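Local coordinates for putative PII-like nitrogen regulatory protein (Shewanella baltica, PDB 3CE8), which is of unknown function but resembles PII-like nitrogen regulatory proteins and may have a related signalling role, at residues M20-Q24 with I110-N116; I29-K35 with E77-F81; F47-S52 with K80-P86. All blocks are in the same frame, centred on the assembly; numbering follows the deposited sequence. Where two conformers were deposited one is given.

In the fold
All three contacts draw on one antiparallel sheet and the turns at its ends. Measured from contact centre to chain centre, interaction 3 lies about 7 Å out and is the buried one; interactions 1 and 2 are partly buried, at about 14 and 10 Å, on opposite sides of that centre. Strand 23-31 serves interaction 1 near its start and interaction 2 at its end, while strand 74-86 joins interactions 2 and 3 through Lys80 and Phe81. Interactions 2 and 3 each hold a pair of backbone hydrogen bonds; interaction 1 relies on a water and packing. Interaction 1 touches interaction 3, with Gln24 N 3.0 Å from His85 O, and both meet the second subunit.

Interaction 1 of 3, residues M20-Q24 with I110-N116; sequences MSTEQ and IMPIYQN
The selenium of Met20 packs 3.9 Å from Pro112 CB and 4.2 Å from the centre of the Tyr114 ring, 66° off the ring normal, an oblique Met-aromatic approach on the CD1-CE1 side. At the strand pair, Gln24 has CG between its backbone N and carbonyl carbon (chi1 57°) and then runs extended, bringing its amide carbon CD to 3.5 Å from Ile110 CG2. Gln24 NE2 rests on Ile110 as well, and is hydrogen-bonded to Gln90 OE1 and His85 NE2. Ile113 sets its CB 3.4 Å from Glu23 O, and Asn116 crosses the Glu23 chain with the carboxylate and amide planes parallel.

Polar contacts run mainly through water 1. It accepts from Ile113 N at 3.2 Å and donates toward two carbonyls, Ser21 O at 2.7 Å and Glu23 O at 2.6 Å. The bend before the strand is held by Glu23 N donating to Ser21 OG (3.1 Å, 160°), an ST turn.

Gln24 and Pro112 form an antiparallel non-hydrogen-bonded pair where strands 23-31 and 106-112 adjoin. Beyond it, Gln115 and Asn116 pair with a strand of the second subunit, so the ferredoxin-like sheet continues across the interface, consistent with a PII-like trimer.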
loop_
_atom_site.group_PDB
_atom_site.type_symbol
_atom_site.label_atom_id
_atom_site.label_comp_id
_atom_site.label_asym_id
_atom_site.label_seq_id
_atom_site.Cartn_x
_atom_site.Cartn_y
_atom_site.Cartn_z
HETATM N N MSE A 20 -17.193 -4.380 7.939
HETATM C CA MSE A 20 -15.939 -3.548 7.981
HETATM C C MSE A 20 -15.337 -3.436 9.408
HETATM O O MSE A 20 -15.894 -3.985 10.370
HETATM C CB MSE A 20 -16.175 -2.149 7.375
HETATM C CG MSE A 20 -14.907 -1.516 6.754
HETATM SE SE MSE A 20 -14.272 -2.337 5.005
HETATM C CE MSE A 20 -15.659 -1.682 3.732
ATOM N N SER A 21 -14.232 -2.688 9.528
ATOM C CA SER A 21 -13.413 -2.585 10.798
ATOM C C SER A 21 -13.286 -1.205 11.507
ATOM O O SER A 21 -13.407 -0.110 10.900
ATOM C CB SER A 21 -11.992 -3.129 10.501
ATOM O OG SER A 21 -11.206 -3.392 11.655
ATOM N N THR A 22 -13.054 -1.290 12.817
ATOM C CA THR A 22 -12.831 -0.103 13.652
ATOM C C THR A 22 -11.355 0.311 13.516
ATOM O O THR A 22 -10.956 1.370 13.964
ATOM C CB THR A 22 -13.172 -0.349 15.113
ATOM O OG1 THR A 22 -12.391 -1.453 15.594
ATOM C CG2 THR A 22 -14.691 -0.613 15.281
ATOM N N GLU A 23 -10.574 -0.566 12.885
ATOM C CA GLU A 23 -9.151 -0.294 12.542
ATOM C C GLU A 23 -9.105 0.233 11.137
ATOM O O GLU A 23 -9.847 -0.194 10.242
ATOM C CB GLU A 23 -8.225 -1.512 12.602
ATOM C CG GLU A 23 -7.955 -2.026 13.998
ATOM C CD GLU A 23 -7.095 -1.101 14.835
ATOM O OE1 GLU A 23 -6.057 -0.622 14.333
ATOM O OE2 GLU A 23 -7.440 -0.889 16.015
ATOM N N GLN A 24 -8.222 1.186 10.952
ATOM C CA GLN A 24 -8.045 1.788 9.646
ATOM C C GLN A 24 -6.578 2.169 9.480
ATOM O O GLN A 24 -5.852 2.283 10.453
ATOM C CB GLN A 24 -9.005 2.963 9.473
ATOM C CG GLN A 24 -8.859 4.017 10.521
ATOM C CD GLN A 24 -9.838 5.163 10.341
ATOM O OE1 GLN A 24 -10.958 4.964 9.839
ATOM N NE2 GLN A 24 -9.418 6.388 10.771
ATOM N N ILE A 110 -6.562 7.770 4.335
ATOM C CA ILE A 110 -6.997 6.773 5.325
ATOM C C ILE A 110 -7.814 5.755 4.601
ATOM O O ILE A 110 -8.702 6.081 3.812
ATOM C CB ILE A 110 -7.852 7.402 6.486
ATOM C CG1 ILE A 110 -7.069 8.546 7.187
ATOM C CG2 ILE A 110 -8.244 6.319 7.466
ATOM C CD1 ILE A 110 -7.769 9.162 8.352
HETATM N N MSE A 111 -7.461 4.504 4.827
HETATM C CA MSE A 111 -8.105 3.397 4.123
HETATM C C MSE A 111 -8.693 2.431 5.090
HETATM O O MSE A 111 -8.183 2.251 6.186
HETATM C CB MSE A 111 -7.085 2.648 3.288
HETATM C CG MSE A 111 -6.203 3.607 2.540
HETATM SE SE MSE A 111 -4.985 2.774 1.330
HETATM C CE MSE A 111 -6.280 2.167 0.073
ATOM N N PRO A 112 -9.769 1.792 4.674
ATOM C CA PRO A 112 -10.368 0.831 5.536
ATOM C C PRO A 112 -9.630 -0.476 5.504
ATOM O O PRO A 112 -8.992 -0.848 4.493
ATOM C CB PRO A 112 -11.760 0.666 4.942
ATOM C CG PRO A 112 -11.588 0.953 3.511
ATOM C CD PRO A 112 -10.471 1.922 3.391
ATOM N N ILE A 113 -9.723 -1.128 6.660
ATOM C CA ILE A 113 -9.169 -2.459 6.954
ATOM C C ILE A 113 -10.303 -3.379 7.331
ATOM O O ILE A 113 -11.075 -3.064 8.216
ATOM C CB ILE A 113 -8.255 -2.438 8.171
ATOM C CG1 ILE A 113 -7.007 -1.629 7.873
ATOM C CG2 ILE A 113 -7.909 -3.866 8.581
ATOM C CD1 ILE A 113 -6.507 -1.862 6.494
ATOM N N TYR A 114 -10.400 -4.523 6.682
ATOM C CA TYR A 114 -11.482 -5.457 7.019
ATOM C C TYR A 114 -11.109 -6.183 8.279
ATOM O O TYR A 114 -11.905 -6.455 9.155
ATOM C CB TYR A 114 -11.626 -6.570 6.017
ATOM C CG TYR A 114 -12.490 -6.310 4.830
ATOM C CD1 TYR A 114 -13.559 -5.429 4.889
ATOM C CD2 TYR A 114 -12.337 -7.082 3.689
ATOM C CE1 TYR A 114 -14.414 -5.261 3.778
ATOM C CE2 TYR A 114 -13.168 -6.938 2.592
ATOM C CZ TYR A 114 -14.209 -6.047 2.633
ATOM O OH TYR A 114 -14.985 -5.970 1.477
ATOM N N GLN A 115 -9.844 -6.530 8.306
ATOM C CA GLN A 115 -9.297 -7.309 9.386
ATOM C C GLN A 115 -7.809 -7.172 9.581
ATOM O O GLN A 115 -7.063 -6.916 8.655
ATOM C CB GLN A 115 -9.630 -8.752 9.104
ATOM C CG GLN A 115 -9.102 -9.702 10.116
ATOM C CD GLN A 115 -9.511 -11.107 9.763
ATOM O OE1 GLN A 115 -10.574 -11.296 9.180
ATOM N NE2 GLN A 115 -8.676 -12.099 10.092
ATOM N N ASN A 116 -7.382 -7.305 10.822
ATOM C CA ASN A 116 -5.948 -7.295 11.105
ATOM C C ASN A 116 -5.550 -8.116 12.319
ATOM O O ASN A 116 -6.383 -8.507 13.139
ATOM C CB ASN A 116 -5.361 -5.893 11.159
ATOM C CG ASN A 116 -5.338 -5.337 12.512
ATOM O OD1 ASN A 116 -4.413 -4.595 12.867
ATOM N ND2 ASN A 116 -6.327 -5.689 13.302
HETATM O O HOH W 1 -11.875 0.213 8.642
#

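Interaction 2 of 3, residues I29-K35 with E77-F81; sequences IAQNDIK and EFCKF
Cys79 places SG opposite its backbone N (chi1 -178°), and Lys35 runs out extended, CG anti to its backbone N and CD anti to CA (chi2 163°), which carries CD to 3.5 Å from Cys79 SG; the bend at chi3 only sends CE and NZ off afterwards. Asn32 also reaches back to strand 77-81: its OD1 lies 3.6 Å from Cys79 CB, while ND2 turns to the carbonyl of Glu77 at too poor an angle for a hydrogen bond. An alanine in place of Asn32 loses the whole amide and would probably open a gap beside the Glu77 carbonyl and the Cys79 CB.

The backbone evidence for pairing is the antiparallel hydrogen-bonded couple Ala30 and Cys79. Ala30 N donates to Cys79 O at 2.9 Å and Cys79 N returns to Ala30 O at 2.8 Å, each donor nearly in line with the acceptor's C=O. The 132° between the short strand axes reflects strong twist within this antiparallel pair.

Residues alternate between the two faces of the sheet. On the side of Ile29 and Lys80, Ile29 uses both branches: CD1 touches Lys80 CG at 3.5 Å, and CG2 meets Phe78 CB at 3.7 Å, the Ile29 and Phe78 side chains crossing at about a right angle. The Phe78 ring has Ala30 O at its edge. On the side of Ala30 and Cys79, the Phe81 ring takes its neighbours edge-on, with CE1 4.1 Å from Ala30 CB and CZ 3.6 Å from Lys35 O.

This is the central pairing of strands 23-31 and 74-86 in a ferredoxin-like sheet. Helix 35-42 covers the Ala30 face, packing Ile38, Val39 and Leu42 on Phe81. Leu53 of strand 50-60 touches Cys79, Cys106 of strand 106-112 touches Ala30, and on the other face Trp109 meets Ile29.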
loop_
_atom_site.group_PDB
_atom_site.type_symbol
_atom_site.label_atom_id
_atom_site.label_comp_id
_atom_site.label_asym_id
_atom_site.label_seq_id
_atom_site.Cartn_x
_atom_site.Cartn_y
_atom_site.Cartn_z
ATOM N N ILE A 29 2.515 10.725 3.297
ATOM C CA ILE A 29 3.677 10.964 2.426
ATOM C C ILE A 29 4.385 12.197 2.953
ATOM O O ILE A 29 3.993 13.326 2.674
ATOM C CB ILE A 29 3.281 11.132 0.938
ATOM C CG1 ILE A 29 2.418 9.949 0.493
ATOM C CG2 ILE A 29 4.492 11.247 0.055
ATOM C CD1 ILE A 29 3.003 8.621 0.883
ATOM N N ALA A 30 5.440 11.923 3.715
ATOM C CA ALA A 30 6.232 12.898 4.454
ATOM C C ALA A 30 7.556 13.194 3.815
ATOM O O ALA A 30 8.225 12.345 3.218
ATOM C CB ALA A 30 6.462 12.397 5.880
ATOM N N GLN A 31 7.967 14.426 4.002
ATOM C CA GLN A 31 9.241 14.875 3.447
ATOM C C GLN A 31 10.319 14.287 4.324
ATOM O O GLN A 31 10.109 14.058 5.497
ATOM C CB GLN A 31 9.291 16.394 3.382
ATOM C CG GLN A 31 7.919 16.988 3.015
ATOM C CD GLN A 31 8.009 18.404 2.533
ATOM O OE1 GLN A 31 8.850 18.723 1.687
ATOM N NE2 GLN A 31 7.118 19.267 3.037
ATOM N N ASN A 32 11.458 14.000 3.726
ATOM C CA ASN A 32 12.554 13.315 4.434
ATOM C C ASN A 32 13.083 14.033 5.665
ATOM O O ASN A 32 13.587 13.394 6.581
ATOM C CB ASN A 32 13.708 12.941 3.484
ATOM C CG ASN A 32 13.352 11.748 2.570
ATOM O OD1 ASN A 32 12.537 10.883 2.926
ATOM N ND2 ASN A 32 13.981 11.693 1.401
ATOM N N ASP A 33 12.903 15.344 5.710
ATOM C CA ASP A 33 13.420 16.150 6.833
ATOM C C ASP A 33 12.598 16.057 8.139
ATOM O O ASP A 33 13.153 16.165 9.242
ATOM C CB ASP A 33 13.695 17.610 6.418
ATOM C CG ASP A 33 12.470 18.326 5.890
ATOM O OD1 ASP A 33 11.346 17.802 6.057
ATOM O OD2 ASP A 33 12.639 19.422 5.310
ATOM N N ILE A 34 11.298 15.819 8.022
ATOM C CA ILE A 34 10.431 15.728 9.228
ATOM C C ILE A 34 10.182 14.278 9.587
ATOM O O ILE A 34 9.362 13.961 10.444
ATOM C CB ILE A 34 9.057 16.454 9.106
ATOM C CG1 ILE A 34 8.256 15.904 7.918
ATOM C CG2 ILE A 34 9.246 17.943 9.033
ATOM C CD1 ILE A 34 6.788 16.346 7.873
ATOM N N LYS A 35 10.941 13.417 8.930
ATOM C CA LYS A 35 10.841 11.951 9.094
ATOM C C LYS A 35 11.021 11.502 10.553
ATOM O O LYS A 35 10.218 10.736 11.111
ATOM C CB LYS A 35 11.861 11.248 8.160
ATOM C CG LYS A 35 12.055 9.734 8.388
ATOM C CD LYS A 35 12.736 8.998 7.191
ATOM C CE LYS A 35 14.210 9.353 6.983
ATOM N NZ LYS A 35 14.782 8.681 5.768
ATOM N N GLU A 77 11.701 12.552 -3.782
ATOM C CA GLU A 77 11.712 11.386 -2.883
ATOM C C GLU A 77 11.185 11.675 -1.483
ATOM O O GLU A 77 11.585 12.624 -0.810
ATOM C CB GLU A 77 13.136 10.817 -2.772
ATOM C CG GLU A 77 13.247 9.483 -2.021
ATOM C CD GLU A 77 12.969 8.267 -2.926
ATOM O OE1 GLU A 77 13.135 8.396 -4.163
ATOM O OE2 GLU A 77 12.612 7.180 -2.408
ATOM N N PHE A 78 10.280 10.809 -1.058
ATOM C CA PHE A 78 9.634 10.921 0.253
ATOM C C PHE A 78 9.669 9.652 1.058
ATOM O O PHE A 78 10.019 8.563 0.626
ATOM C CB PHE A 78 8.141 11.295 0.138
ATOM C CG PHE A 78 7.865 12.505 -0.702
ATOM C CD1 PHE A 78 7.766 12.399 -2.079
ATOM C CD2 PHE A 78 7.662 13.733 -0.121
ATOM C CE1 PHE A 78 7.502 13.494 -2.863
ATOM C CE2 PHE A 78 7.398 14.843 -0.904
ATOM C CZ PHE A 78 7.318 14.718 -2.271
ATOM N N CYS A 79 9.180 9.845 2.247
ATOM C CA CYS A 79 9.075 8.790 3.202
ATOM C C CYS A 79 7.599 8.481 3.364
ATOM O O CYS A 79 6.796 9.352 3.637
ATOM C CB CYS A 79 9.719 9.236 4.515
ATOM S SG CYS A 79 9.716 7.968 5.809
ATOM N N LYS A 80 7.255 7.223 3.156
ATOM C CA LYS A 80 5.885 6.770 3.261
ATOM C C LYS A 80 5.697 5.910 4.494
ATOM O O LYS A 80 6.245 4.795 4.647
ATOM C CB LYS A 80 5.469 6.009 1.999
ATOM C CG LYS A 80 4.038 5.451 1.957
ATOM C CD LYS A 80 3.932 4.448 0.790
ATOM C CE LYS A 80 2.607 3.751 0.624
ATOM N NZ LYS A 80 2.680 2.671 -0.423
ATOM N N PHE A 81 4.876 6.494 5.352
ATOM C CA PHE A 81 4.474 5.917 6.619
ATOM C C PHE A 81 3.118 5.281 6.472
ATOM O O PHE A 81 2.233 5.809 5.807
ATOM C CB PHE A 81 4.324 6.999 7.707
ATOM C CG PHE A 81 5.644 7.567 8.235
ATOM C CD1 PHE A 81 6.248 8.654 7.625
ATOM C CD2 PHE A 81 6.240 7.038 9.374
ATOM C CE1 PHE A 81 7.423 9.166 8.125
ATOM C CE2 PHE A 81 7.423 7.543 9.860
ATOM C CZ PHE A 81 8.012 8.605 9.248
#

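Interaction 3 of 3, residues F47-S52 with K80-P86; sequences FLSGFS and KFEIMHP. With EDO (1,2-ethanediol), chain E.
Ser52 and Glu82 form an antiparallel hydrogen-bonded pair: Ser52 N meets Glu82 O at 2.9 Å in the carbonyl plane, and Glu82 N meets Ser52 O at 2.9 Å but tilted 30° from it, while the strand axes run at 151°.

Among the side chains, Leu48 CD2 presses on Ile83 CG2 at 3.5 Å. Phe51, with CG between backbone N and carbonyl carbon (chi1 58°), lies alongside Phe81 and points the same way, its CD2 at the edge of the Phe81 ring, 4.1 Å from Phe81 CD2. Phe47 CD1 sits 4.2 Å from Pro86 CD. His85 ND1 bonds Ile83 O at 2.9 Å in the plane of its ring, which fixes the ring's turn.

Toward Gly50, an ethanediol, probably from the crystallisation liquor, donates through O2 to Gly50 O at 2.6 Å and through O1 to Glu82 O, which thus accepts two bonds. Water 2 links Ser49 N and Gly50 O to Met84 O.

In this ferredoxin-like fold strand 50-60 pairs onward with the second subunit, where Phe51 stacks on Phe59. The chemistry thus splits: apolar groups on the side of helices 35-42 and 90-100, and backbone carbonyls satisfied by strand, solvent and ethanediol.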
loop_
_atom_site.group_PDB
_atom_site.type_symbol
_atom_site.label_atom_id
_atom_site.label_comp_id
_atom_site.label_asym_id
_atom_site.label_seq_id
_atom_site.Cartn_x
_atom_site.Cartn_y
_atom_site.Cartn_z
ATOM N N PHE A 47 -1.960 4.422 21.676
ATOM C CA PHE A 47 -3.019 3.672 21.018
ATOM C C PHE A 47 -2.483 3.017 19.770
ATOM O O PHE A 47 -3.204 2.311 19.100
ATOM C CB PHE A 47 -4.252 4.553 20.733
ATOM C CG PHE A 47 -3.950 5.820 19.955
ATOM C CD1 PHE A 47 -3.771 5.783 18.581
ATOM C CD2 PHE A 47 -3.858 7.045 20.613
ATOM C CE1 PHE A 47 -3.491 6.938 17.883
ATOM C CE2 PHE A 47 -3.585 8.209 19.919
ATOM C CZ PHE A 47 -3.394 8.160 18.555
ATOM N N LEU A 48 -1.208 3.267 19.487
ATOM C CA LEU A 48 -0.504 2.676 18.316
ATOM C C LEU A 48 0.357 1.480 18.785
ATOM O O LEU A 48 1.100 1.577 19.766
ATOM C CB LEU A 48 0.389 3.691 17.597
ATOM C CG LEU A 48 -0.217 4.944 16.966
ATOM C CD1 LEU A 48 0.900 5.783 16.339
ATOM C CD2 LEU A 48 -1.269 4.579 15.970
ATOM N N SER A 49 0.262 0.365 18.069
ATOM C CA SER A 49 0.963 -0.887 18.459
ATOM C C SER A 49 2.251 -1.058 17.669
ATOM O O SER A 49 3.102 -1.892 17.994
ATOM C CB SER A 49 0.053 -2.112 18.251
ATOM O OG SER A 49 -0.432 -2.150 16.894
ATOM N N GLY A 50 2.379 -0.211 16.664
ATOM C CA GLY A 50 3.516 -0.213 15.749
ATOM C C GLY A 50 3.129 0.481 14.456
ATOM O O GLY A 50 1.968 0.805 14.240
ATOM N N PHE A 51 4.134 0.761 13.631
ATOM C CA PHE A 51 3.957 1.383 12.279
ATOM C C PHE A 51 5.072 1.002 11.346
ATOM O O PHE A 51 6.081 0.454 11.763
ATOM C CB PHE A 51 3.861 2.910 12.323
ATOM C CG PHE A 51 5.051 3.583 12.957
ATOM C CD1 PHE A 51 5.135 3.717 14.334
ATOM C CD2 PHE A 51 6.086 4.078 12.176
ATOM C CE1 PHE A 51 6.237 4.308 14.910
ATOM C CE2 PHE A 51 7.190 4.677 12.754
ATOM C CZ PHE A 51 7.264 4.798 14.117
ATOM N N SER A 52 4.872 1.319 10.078
ATOM C CA SER A 52 5.887 1.016 9.075
ATOM C C SER A 52 6.217 2.219 8.249
ATOM O O SER A 52 5.450 3.161 8.139
ATOM C CB SER A 52 5.449 -0.098 8.128
ATOM O OG SER A 52 4.727 0.411 7.017
ATOM N N LYS A 80 7.255 7.223 3.156
ATOM C CA LYS A 80 5.885 6.770 3.261
ATOM C C LYS A 80 5.697 5.910 4.494
ATOM O O LYS A 80 6.245 4.795 4.647
ATOM C CB LYS A 80 5.469 6.009 1.999
ATOM C CG LYS A 80 4.038 5.451 1.957
ATOM C CD LYS A 80 3.932 4.448 0.790
ATOM C CE LYS A 80 2.607 3.751 0.624
ATOM N NZ LYS A 80 2.680 2.671 -0.423
ATOM N N PHE A 81 4.876 6.494 5.352
ATOM C CA PHE A 81 4.474 5.917 6.619
ATOM C C PHE A 81 3.118 5.281 6.472
ATOM O O PHE A 81 2.233 5.809 5.807
ATOM C CB PHE A 81 4.324 6.999 7.707
ATOM C CG PHE A 81 5.644 7.567 8.235
ATOM C CD1 PHE A 81 6.248 8.654 7.625
ATOM C CD2 PHE A 81 6.240 7.038 9.374
ATOM C CE1 PHE A 81 7.423 9.166 8.125
ATOM C CE2 PHE A 81 7.423 7.543 9.860
ATOM C CZ PHE A 81 8.012 8.605 9.248
ATOM N N GLU A 82 2.977 4.134 7.106
ATOM C CA GLU A 82 1.692 3.449 7.207
ATOM C C GLU A 82 1.457 3.128 8.667
ATOM O O GLU A 82 2.278 2.466 9.323
ATOM C CB GLU A 82 1.641 2.200 6.331
ATOM C CG GLU A 82 1.677 2.542 4.858
ATOM C CD GLU A 82 1.358 1.382 3.937
ATOM O OE1 GLU A 82 1.171 0.228 4.376
ATOM O OE2 GLU A 82 1.261 1.648 2.739
ATOM N N ILE A 83 0.334 3.653 9.150
ATOM C CA ILE A 83 -0.049 3.606 10.554
ATOM C C ILE A 83 -1.467 3.111 10.821
ATOM O O ILE A 83 -2.469 3.795 10.637
ATOM C CB ILE A 83 0.100 5.014 11.174
ATOM C CG1 ILE A 83 1.479 5.581 10.819
ATOM C CG2 ILE A 83 -0.144 5.014 12.704
ATOM C CD1 ILE A 83 1.434 7.042 10.653
HETATM N N MSE A 84 -1.500 1.872 11.251
HETATM C CA MSE A 84 -2.730 1.209 11.642
HETATM C C MSE A 84 -3.106 1.806 12.988
HETATM O O MSE A 84 -2.264 1.952 13.886
HETATM C CB MSE A 84 -2.557 -0.311 11.768
HETATM C CG MSE A 84 -3.859 -1.034 12.038
HETATM SE SE MSE A 84 -4.921 -1.100 10.437
HETATM C CE MSE A 84 -3.628 -1.966 9.282
ATOM N N HIS A 85 -4.375 2.163 13.103
ATOM C CA HIS A 85 -4.898 2.774 14.298
ATOM C C HIS A 85 -6.407 2.623 14.386
ATOM O O HIS A 85 -7.075 2.463 13.369
ATOM C CB HIS A 85 -4.568 4.272 14.273
ATOM C CG HIS A 85 -5.246 5.018 13.157
ATOM N ND1 HIS A 85 -4.787 4.989 11.849
ATOM C CD2 HIS A 85 -6.355 5.797 13.151
ATOM C CE1 HIS A 85 -5.598 5.708 11.086
ATOM N NE2 HIS A 85 -6.561 6.204 11.846
ATOM N N PRO A 86 -6.945 2.672 15.608
ATOM C CA PRO A 86 -8.382 2.656 15.757
ATOM C C PRO A 86 -9.036 3.941 15.232
ATOM O O PRO A 86 -8.569 5.059 15.474
ATOM C CB PRO A 86 -8.593 2.541 17.276
ATOM C CG PRO A 86 -7.224 2.449 17.920
ATOM C CD PRO A 86 -6.227 2.863 16.885
HETATM C C1 EDO E . 1.127 -0.822 10.012
HETATM O O1 EDO E . 2.443 -0.651 9.476
HETATM C C2 EDO E . 1.169 -1.448 11.395
HETATM O O2 EDO E . 0.852 -0.312 12.176
HETATM O O HOH W 2 -0.783 0.086 15.443
#